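Hypothetical bacterial 6-phosphogluconolactonase (Bacteroides fragilis, PDB 3SCY) is a putative 6-phosphogluconolactonase, a seven-bladed beta-propeller that probably hydrolyses 6-phosphogluconolactone to 6-phosphogluconate. Local coordinates at residues T97-N111 and T114-I127. Numbering follows the deposited sequence. Where two conformers were deposited one is given.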
ATOM      1  N   THR A  97     -10.746  -9.064  12.176  1.00 23.26           N
ATOM      2  CA  THR A  97     -10.737  -7.603  12.162  1.00 21.08           C
ATOM      3  C   THR A  97     -12.029  -7.026  12.695  1.00 24.63           C
ATOM      4  O   THR A  97     -12.040  -5.856  13.057  1.00 24.04           O
ATOM      5  CB  THR A  97     -10.547  -7.088  10.737  1.00 19.63           C
ATOM      6  OG1 THR A  97     -11.543  -7.655   9.891  1.00 22.68           O
ATOM      7  CG2 THR A  97      -9.192  -7.392  10.205  1.00 20.60           C
HETATM    8  N   MSE A  98     -13.148  -7.789  12.589  1.00 23.68           N
HETATM    9  CA  MSE A  98     -14.488  -7.332  12.973  1.00 26.06           C
HETATM   10  C   MSE A  98     -14.856  -6.084  12.130  1.00 28.74           C
HETATM   11  O   MSE A  98     -15.567  -5.182  12.569  1.00 29.60           O
HETATM   12  CB  MSE A  98     -14.595  -7.115  14.475  1.00 28.56           C
HETATM   13  CG  MSE A  98     -14.681  -8.463  15.212  1.00 34.87           C
HETATM   14 SE   MSE A  98     -14.216  -8.315  17.037  0.75 42.59          SE
HETATM   15  CE  MSE A  98     -12.363  -7.968  16.851  1.00 38.06           C
ATOM     16  N   GLY A  99     -14.382  -6.109  10.890  1.00 27.24           N
ATOM     17  CA  GLY A  99     -14.599  -5.077   9.890  1.00 26.40           C
ATOM     18  C   GLY A  99     -14.322  -5.709   8.548  1.00 27.89           C
ATOM     19  O   GLY A  99     -13.235  -6.242   8.322  1.00 26.85           O
ATOM     20  N   ALA A 100     -15.332  -5.720   7.688  1.00 25.52           N
ATOM     21  CA  ALA A 100     -15.258  -6.403   6.409  1.00 25.40           C
ATOM     22  C   ALA A 100     -14.267  -5.795   5.437  1.00 26.54           C
ATOM     23  O   ALA A 100     -14.059  -4.581   5.405  1.00 25.40           O
ATOM     24  CB  ALA A 100     -16.628  -6.447   5.773  1.00 28.03           C
ATOM     25  N   ASP A 101     -13.664  -6.680   4.646  1.00 23.74           N
ATOM     26  CA  ASP A 101     -12.712  -6.425   3.567  1.00 21.55           C
ATOM     27  C   ASP A 101     -11.477  -5.598   3.983  1.00 23.39           C
ATOM     28  O   ASP A 101     -11.174  -4.562   3.369  1.00 21.34           O
ATOM     29  CB  ASP A 101     -13.403  -5.827   2.330  1.00 22.46           C
ATOM     30  CG  ASP A 101     -14.304  -6.835   1.635  1.00 32.26           C
ATOM     31  OD1 ASP A 101     -13.940  -8.035   1.590  1.00 31.29           O
ATOM     32  OD2 ASP A 101     -15.381  -6.434   1.161  1.00 38.11           O
ATOM     33  N   PRO A 102     -10.692  -6.105   4.957  1.00 20.02           N
ATOM     34  CA  PRO A 102      -9.419  -5.432   5.293  1.00 18.65           C
ATOM     35  C   PRO A 102      -8.571  -5.433   4.035  1.00 20.94           C
ATOM     36  O   PRO A 102      -8.447  -6.471   3.390  1.00 18.84           O
ATOM     37  CB  PRO A 102      -8.862  -6.273   6.447  1.00 19.96           C
ATOM     38  CG  PRO A 102      -9.482  -7.659   6.220  1.00 24.23           C
ATOM     39  CD  PRO A 102     -10.867  -7.361   5.722  1.00 21.11           C
ATOM     40  N   CYS A 103      -8.063  -4.243   3.615  1.00 17.50           N
ATOM     41  CA  CYS A 103      -7.414  -4.157   2.304  1.00 16.22           C
ATOM     42  C   CYS A 103      -6.069  -3.453   2.346  1.00 18.09           C
ATOM     43  O   CYS A 103      -5.436  -3.263   1.298  1.00 17.06           O
ATOM     44  CB  CYS A 103      -8.350  -3.444   1.334  1.00 16.92           C
ATOM     45  SG  CYS A 103      -8.667  -1.714   1.786  1.00 20.43           S
ATOM     46  N   TYR A 104      -5.632  -3.057   3.529  1.00 16.33           N
ATOM     47  CA  TYR A 104      -4.369  -2.365   3.748  1.00 14.85           C
ATOM     48  C   TYR A 104      -3.974  -2.556   5.181  1.00 17.97           C
ATOM     49  O   TYR A 104      -4.865  -2.638   6.040  1.00 16.63           O
ATOM     50  CB  TYR A 104      -4.490  -0.853   3.458  1.00 15.33           C
ATOM     51  CG  TYR A 104      -3.158  -0.176   3.170  1.00 15.86           C
ATOM     52  CD1 TYR A 104      -2.358   0.317   4.205  1.00 16.34           C
ATOM     53  CD2 TYR A 104      -2.758   0.075   1.870  1.00 16.78           C
ATOM     54  CE1 TYR A 104      -1.150   0.972   3.947  1.00 16.72           C
ATOM     55  CE2 TYR A 104      -1.571   0.758   1.593  1.00 17.61           C
ATOM     56  CZ  TYR A 104      -0.760   1.185   2.633  1.00 21.45           C
ATOM     57  OH  TYR A 104       0.380   1.896   2.346  1.00 23.26           O
ATOM     58  N   LEU A 105      -2.685  -2.560   5.480  1.00 15.94           N
ATOM     59  CA  LEU A 105      -2.296  -2.610   6.888  1.00 17.97           C
ATOM     60  C   LEU A 105      -0.958  -1.906   7.093  1.00 19.26           C
ATOM     61  O   LEU A 105      -0.177  -1.714   6.136  1.00 19.05           O
ATOM     62  CB  LEU A 105      -2.347  -4.051   7.480  1.00 20.27           C
ATOM     63  CG  LEU A 105      -1.243  -5.057   7.155  1.00 23.32           C
ATOM     64  CD1 LEU A 105      -1.555  -6.398   7.814  1.00 24.52           C
ATOM     65  CD2 LEU A 105      -1.074  -5.308   5.647  1.00 23.68           C
ATOM     66  N   THR A 106      -0.724  -1.417   8.325  1.00 16.46           N
ATOM     67  CA  THR A 106       0.538  -0.768   8.649  1.00 16.54           C
ATOM     68  C   THR A 106       0.947  -1.189  10.057  1.00 19.50           C
ATOM     69  O   THR A 106       0.159  -1.824  10.754  1.00 19.09           O
ATOM     70  CB  THR A 106       0.487   0.761   8.480  1.00 22.39           C
ATOM     71  OG1 THR A 106       1.847   1.215   8.431  1.00 27.31           O
ATOM     72  CG2 THR A 106      -0.283   1.463   9.606  1.00 22.43           C
ATOM     73  N   THR A 107       2.191  -0.906  10.444  1.00 17.68           N
ATOM     74  CA  THR A 107       2.678  -1.273  11.763  1.00 18.14           C
ATOM     75  C   THR A 107       3.622  -0.218  12.285  1.00 20.57           C
ATOM     76  O   THR A 107       4.291   0.486  11.500  1.00 19.13           O
ATOM     77  CB  THR A 107       3.418  -2.646  11.704  1.00 20.94           C
ATOM     78  OG1 THR A 107       3.739  -3.078  13.045  1.00 19.73           O
ATOM     79  CG2 THR A 107       4.736  -2.606  10.877  1.00 19.00           C
ATOM     80  N   ASN A 108       3.754  -0.169  13.628  1.00 19.20           N
ATOM     81  CA  ASN A 108       4.822   0.612  14.242  1.00 19.91           C
ATOM     82  C   ASN A 108       5.711  -0.345  15.062  1.00 23.35           C
ATOM     83  O   ASN A 108       6.487   0.123  15.875  1.00 24.34           O
ATOM     84  CB  ASN A 108       4.284   1.760  15.102  1.00 21.14           C
ATOM     85  CG  ASN A 108       3.657   1.306  16.397  1.00 24.43           C
ATOM     86  OD1 ASN A 108       3.207   0.163  16.515  1.00 19.88           O
ATOM     87  ND2 ASN A 108       3.706   2.167  17.415  1.00 22.17           N
ATOM     88  N   GLY A 109       5.538  -1.662  14.891  1.00 18.76           N
ATOM     89  CA  GLY A 109       6.313  -2.664  15.630  1.00 19.76           C
ATOM     90  C   GLY A 109       5.653  -3.087  16.931  1.00 22.24           C
ATOM     91  O   GLY A 109       5.994  -4.141  17.503  1.00 22.87           O
ATOM     92  N   LYS A 110       4.704  -2.256  17.430  1.00 19.50           N
ATOM     93  CA  LYS A 110       3.958  -2.537  18.660  0.50 19.22           C
ATOM     94  C   LYS A 110       2.502  -2.880  18.367  1.00 19.56           C
ATOM     95  O   LYS A 110       1.866  -3.574  19.137  1.00 19.55           O
ATOM     96  CB  LYS A 110       4.014  -1.349  19.629  0.50 20.68           C
ATOM     97  CG  LYS A 110       5.414  -1.049  20.133  0.50 23.96           C
ATOM     98  CD  LYS A 110       5.417   0.184  21.027  0.50 28.16           C
ATOM     99  CE  LYS A 110       6.771   0.431  21.659  0.50 39.04           C
ATOM    100  NZ  LYS A 110       7.777   0.868  20.656  0.50 36.58           N
ATOM    101  N   ASN A 111       1.965  -2.378  17.251  1.00 17.62           N
ATOM    102  CA  ASN A 111       0.600  -2.604  16.824  1.00 16.32           C
ATOM    103  C   ASN A 111       0.535  -2.717  15.336  1.00 19.09           C
ATOM    104  O   ASN A 111       1.347  -2.105  14.632  1.00 19.32           O
ATOM    105  CB  ASN A 111      -0.296  -1.404  17.230  1.00 17.13           C
ATOM    106  CG  ASN A 111      -0.342  -1.220  18.719  1.00 21.29           C
ATOM    107  OD1 ASN A 111      -1.101  -1.892  19.398  1.00 20.89           O
ATOM    108  ND2 ASN A 111       0.488  -0.313  19.259  1.00 21.78           N
ATOM    109  N   THR A 114      -5.358  -2.057  10.442  1.00 17.48           N
ATOM    110  CA  THR A 114      -5.945  -2.357   9.138  1.00 17.03           C
ATOM    111  C   THR A 114      -6.891  -1.257   8.679  1.00 19.63           C
ATOM    112  O   THR A 114      -7.585  -0.637   9.501  1.00 18.80           O
ATOM    113  CB  THR A 114      -6.724  -3.695   9.139  1.00 20.61           C
ATOM    114  OG1 THR A 114      -7.853  -3.605  10.004  1.00 22.27           O
ATOM    115  CG2 THR A 114      -5.866  -4.869   9.520  1.00 22.59           C
ATOM    116  N   ALA A 115      -7.062  -1.161   7.356  1.00 16.62           N
ATOM    117  CA  ALA A 115      -8.095  -0.358   6.720  1.00 17.32           C
ATOM    118  C   ALA A 115      -9.158  -1.328   6.237  1.00 20.92           C
ATOM    119  O   ALA A 115      -8.882  -2.154   5.350  1.00 18.28           O
ATOM    120  CB  ALA A 115      -7.521   0.445   5.564  1.00 18.10           C
ATOM    121  N   ASN A 116     -10.377  -1.250   6.804  1.00 19.64           N
ATOM    122  CA  ASN A 116     -11.434  -2.193   6.444  1.00 19.05           C
ATOM    123  C   ASN A 116     -12.352  -1.515   5.453  1.00 21.10           C
ATOM    124  O   ASN A 116     -13.108  -0.607   5.804  1.00 22.04           O
ATOM    125  CB  ASN A 116     -12.184  -2.696   7.687  1.00 21.00           C
ATOM    126  CG  ASN A 116     -11.247  -3.174   8.765  1.00 25.64           C
ATOM    127  OD1 ASN A 116     -10.197  -3.780   8.493  1.00 21.11           O
ATOM    128  ND2 ASN A 116     -11.578  -2.850   9.999  1.00 22.13           N
ATOM    129  N   TYR A 117     -12.238  -1.944   4.187  1.00 19.42           N
ATOM    130  CA  TYR A 117     -12.949  -1.310   3.079  1.00 19.48           C
ATOM    131  C   TYR A 117     -14.457  -1.384   3.222  1.00 24.85           C
ATOM    132  O   TYR A 117     -15.152  -0.377   3.062  1.00 26.72           O
ATOM    133  CB  TYR A 117     -12.519  -1.937   1.739  1.00 20.05           C
ATOM    134  CG  TYR A 117     -13.132  -1.251   0.544  1.00 21.74           C
ATOM    135  CD1 TYR A 117     -12.534  -0.126  -0.020  1.00 22.85           C
ATOM    136  CD2 TYR A 117     -14.357  -1.671   0.028  1.00 23.37           C
ATOM    137  CE1 TYR A 117     -13.104   0.524  -1.108  1.00 23.23           C
ATOM    138  CE2 TYR A 117     -14.941  -1.022  -1.060  1.00 23.96           C
ATOM    139  CZ  TYR A 117     -14.304   0.074  -1.622  1.00 28.10           C
ATOM    140  OH  TYR A 117     -14.859   0.723  -2.699  1.00 34.12           O
ATOM    141  N   SER A 118     -14.975  -2.575   3.461  1.00 23.33           N
ATOM    142  CA  SER A 118     -16.426  -2.739   3.510  1.00 24.35           C
ATOM    143  C   SER A 118     -16.989  -2.499   4.907  1.00 30.07           C
ATOM    144  O   SER A 118     -18.158  -2.132   5.044  1.00 32.99           O
ATOM    145  CB  SER A 118     -16.821  -4.106   2.976  1.00 28.98           C
ATOM    146  OG  SER A 118     -16.456  -4.181   1.603  1.00 31.48           O
ATOM    147  N   GLY A 119     -16.147  -2.643   5.922  1.00 26.92           N
ATOM    148  CA  GLY A 119     -16.529  -2.346   7.292  1.00 26.65           C
ATOM    149  C   GLY A 119     -16.561  -0.848   7.543  1.00 29.91           C
ATOM    150  O   GLY A 119     -17.162  -0.416   8.518  1.00 28.80           O
ATOM    151  N   GLY A 120     -15.862  -0.061   6.693  1.00 25.06           N
ATOM    152  CA  GLY A 120     -15.753   1.394   6.844  1.00 25.53           C
ATOM    153  C   GLY A 120     -15.222   1.706   8.230  1.00 26.68           C
ATOM    154  O   GLY A 120     -15.824   2.454   8.997  1.00 26.46           O
ATOM    155  N   SER A 121     -14.122   1.042   8.582  1.00 21.58           N
ATOM    156  CA  SER A 121     -13.531   1.112   9.898  1.00 19.73           C
ATOM    157  C   SER A 121     -12.053   0.798   9.797  1.00 22.01           C
ATOM    158  O   SER A 121     -11.553   0.402   8.728  1.00 21.39           O
ATOM    159  CB  SER A 121     -14.212   0.097  10.824  1.00 23.90           C
ATOM    160  OG  SER A 121     -14.058  -1.222  10.316  1.00 26.09           O
ATOM    161  N   ILE A 122     -11.357   0.936  10.937  1.00 20.57           N
ATOM    162  CA  ILE A 122      -9.969   0.549  11.077  1.00 18.17           C
ATOM    163  C   ILE A 122      -9.856  -0.289  12.346  1.00 21.48           C
ATOM    164  O   ILE A 122     -10.594  -0.068  13.326  1.00 21.17           O
ATOM    165  CB  ILE A 122      -8.951   1.718  11.060  1.00 20.11           C
ATOM    166  CG1 ILE A 122      -9.171   2.681  12.249  1.00 21.37           C
ATOM    167  CG2 ILE A 122      -8.995   2.440   9.707  1.00 19.06           C
ATOM    168  CD1 ILE A 122      -8.073   3.780  12.350  1.00 25.26           C
ATOM    169  N   THR A 123      -9.008  -1.304  12.297  1.00 17.27           N
ATOM    170  CA  THR A 123      -8.829  -2.207  13.437  1.00 16.78           C
ATOM    171  C   THR A 123      -7.379  -2.154  13.913  1.00 19.82           C
ATOM    172  O   THR A 123      -6.457  -2.193  13.101  1.00 18.24           O
ATOM    173  CB  THR A 123      -9.247  -3.656  13.068  1.00 20.08           C
ATOM    174  OG1 THR A 123     -10.586  -3.640  12.595  1.00 20.61           O
ATOM    175  CG2 THR A 123      -9.181  -4.607  14.283  1.00 21.59           C
ATOM    176  N   VAL A 124      -7.184  -2.111  15.239  1.00 19.16           N
ATOM    177  CA  VAL A 124      -5.865  -2.104  15.862  1.00 18.73           C
ATOM    178  C   VAL A 124      -5.644  -3.449  16.535  1.00 20.69           C
ATOM    179  O   VAL A 124      -6.536  -3.899  17.277  1.00 20.99           O
ATOM    180  CB  VAL A 124      -5.764  -0.946  16.918  1.00 21.01           C
ATOM    181  CG1 VAL A 124      -4.411  -0.932  17.619  1.00 19.35           C
ATOM    182  CG2 VAL A 124      -6.046   0.408  16.266  1.00 21.43           C
ATOM    183  N   PHE A 125      -4.459  -4.053  16.309  1.00 17.74           N
ATOM    184  CA  PHE A 125      -4.058  -5.284  16.984  1.00 17.77           C
ATOM    185  C   PHE A 125      -2.725  -5.077  17.667  1.00 20.18           C
ATOM    186  O   PHE A 125      -1.759  -4.767  16.967  1.00 19.04           O
ATOM    187  CB  PHE A 125      -3.901  -6.473  16.001  1.00 18.61           C
ATOM    188  CG  PHE A 125      -5.070  -6.822  15.123  1.00 18.62           C
ATOM    189  CD1 PHE A 125      -5.270  -6.162  13.917  1.00 18.39           C
ATOM    190  CD2 PHE A 125      -5.939  -7.849  15.470  1.00 19.60           C
ATOM    191  CE1 PHE A 125      -6.322  -6.507  13.078  1.00 19.96           C
ATOM    192  CE2 PHE A 125      -7.022  -8.161  14.656  1.00 20.92           C
ATOM    193  CZ  PHE A 125      -7.205  -7.498  13.454  1.00 19.49           C
ATOM    194  N   PRO A 126      -2.598  -5.338  18.982  1.00 18.34           N
ATOM    195  CA  PRO A 126      -1.266  -5.313  19.592  1.00 17.65           C
ATOM    196  C   PRO A 126      -0.447  -6.497  19.063  1.00 20.99           C
ATOM    197  O   PRO A 126      -1.009  -7.566  18.786  1.00 20.59           O
ATOM    198  CB  PRO A 126      -1.537  -5.488  21.100  1.00 19.05           C
ATOM    199  CG  PRO A 126      -3.040  -5.267  21.269  1.00 23.18           C
ATOM    200  CD  PRO A 126      -3.642  -5.725  19.953  1.00 19.99           C
ATOM    201  N   ILE A 127       0.855  -6.318  18.955  1.00 17.48           N
ATOM    202  CA  ILE A 127       1.758  -7.395  18.529  1.00 17.25           C
ATOM    203  C   ILE A 127       2.370  -7.987  19.796  1.00 20.56           C
ATOM    204  O   ILE A 127       2.894  -7.242  20.637  1.00 20.90           O
ATOM    205  CB  ILE A 127       2.851  -6.893  17.568  1.00 19.10           C
ATOM    206  CG1 ILE A 127       2.229  -6.337  16.263  1.00 18.44           C
ATOM    207  CG2 ILE A 127       3.822  -8.048  17.235  1.00 19.85           C
ATOM    208  CD1 ILE A 127       3.188  -5.558  15.362  1.00 20.38           C
TER
HETATM  209  O   HOH W   1     -16.133  -2.515  11.539  1.00 28.87           O
HETATM  210  O   HOH W   2       2.877  -4.625  21.417  1.00 21.29           O
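Thr-123 turns OG1 away from its carbonyl carbon (chi1 -56°), and this brings the hydroxyl to Thr-97 O at 2.7 Å. The proton is given in the carbonyl plane, on a lone pair. Asn-116 CG likewise stands beside its own backbone N (chi1 -49°), which lays the amide along Gly-99 and Pro-102. Asn-116 OD1 meets Pro-102 CB at 3.5 Å and accepts from Thr-114 OG1. Asn-116 ND2 gives both hydrogens in the amide plane, one to Thr-123 OG1 at 2.9 Å and one to Ser-121 OG. These bonds fix the flip of the buried amide. Gly-99 CA packs against Asn-116 ND2 and Ser-121 OG. A water links Met-98 O to Ser-121 OG.

In the 117-120 turn, Ser-118 OG donates to Asp-101 OD2 over 2.5 Å, on the anti lone pair. Asp-101 O takes the N-H of Tyr-117 from above its carbonyl plane, and Ala-100 O takes that of Gly-119. Strands 102-107 and 111-116 pair antiparallel, with Cys-103 N to Ala-115 O at 2.8 Å. Gly-120 and Ser-121 form a G1 bulge opposite Asn-116.

The CZ edge of Phe-125 meets Thr-97 CA and CG2, each at 3.8 Å. Val-77 of the preceding blade packs on both side chains. At the far end Ile-127 N binds Lys-110 O, and Ile-127 CD1 lies 3.4 Å from Thr-107 OG1.

The contact joins the blade's first strand, 102-107, and the 97-101 loop leading into it, to strands 111-116 and 121-126. Its chemistry implies a buried polar network in which hydroxyls relay hydrogen bonds from the Asn-116 amide to the loop backbone.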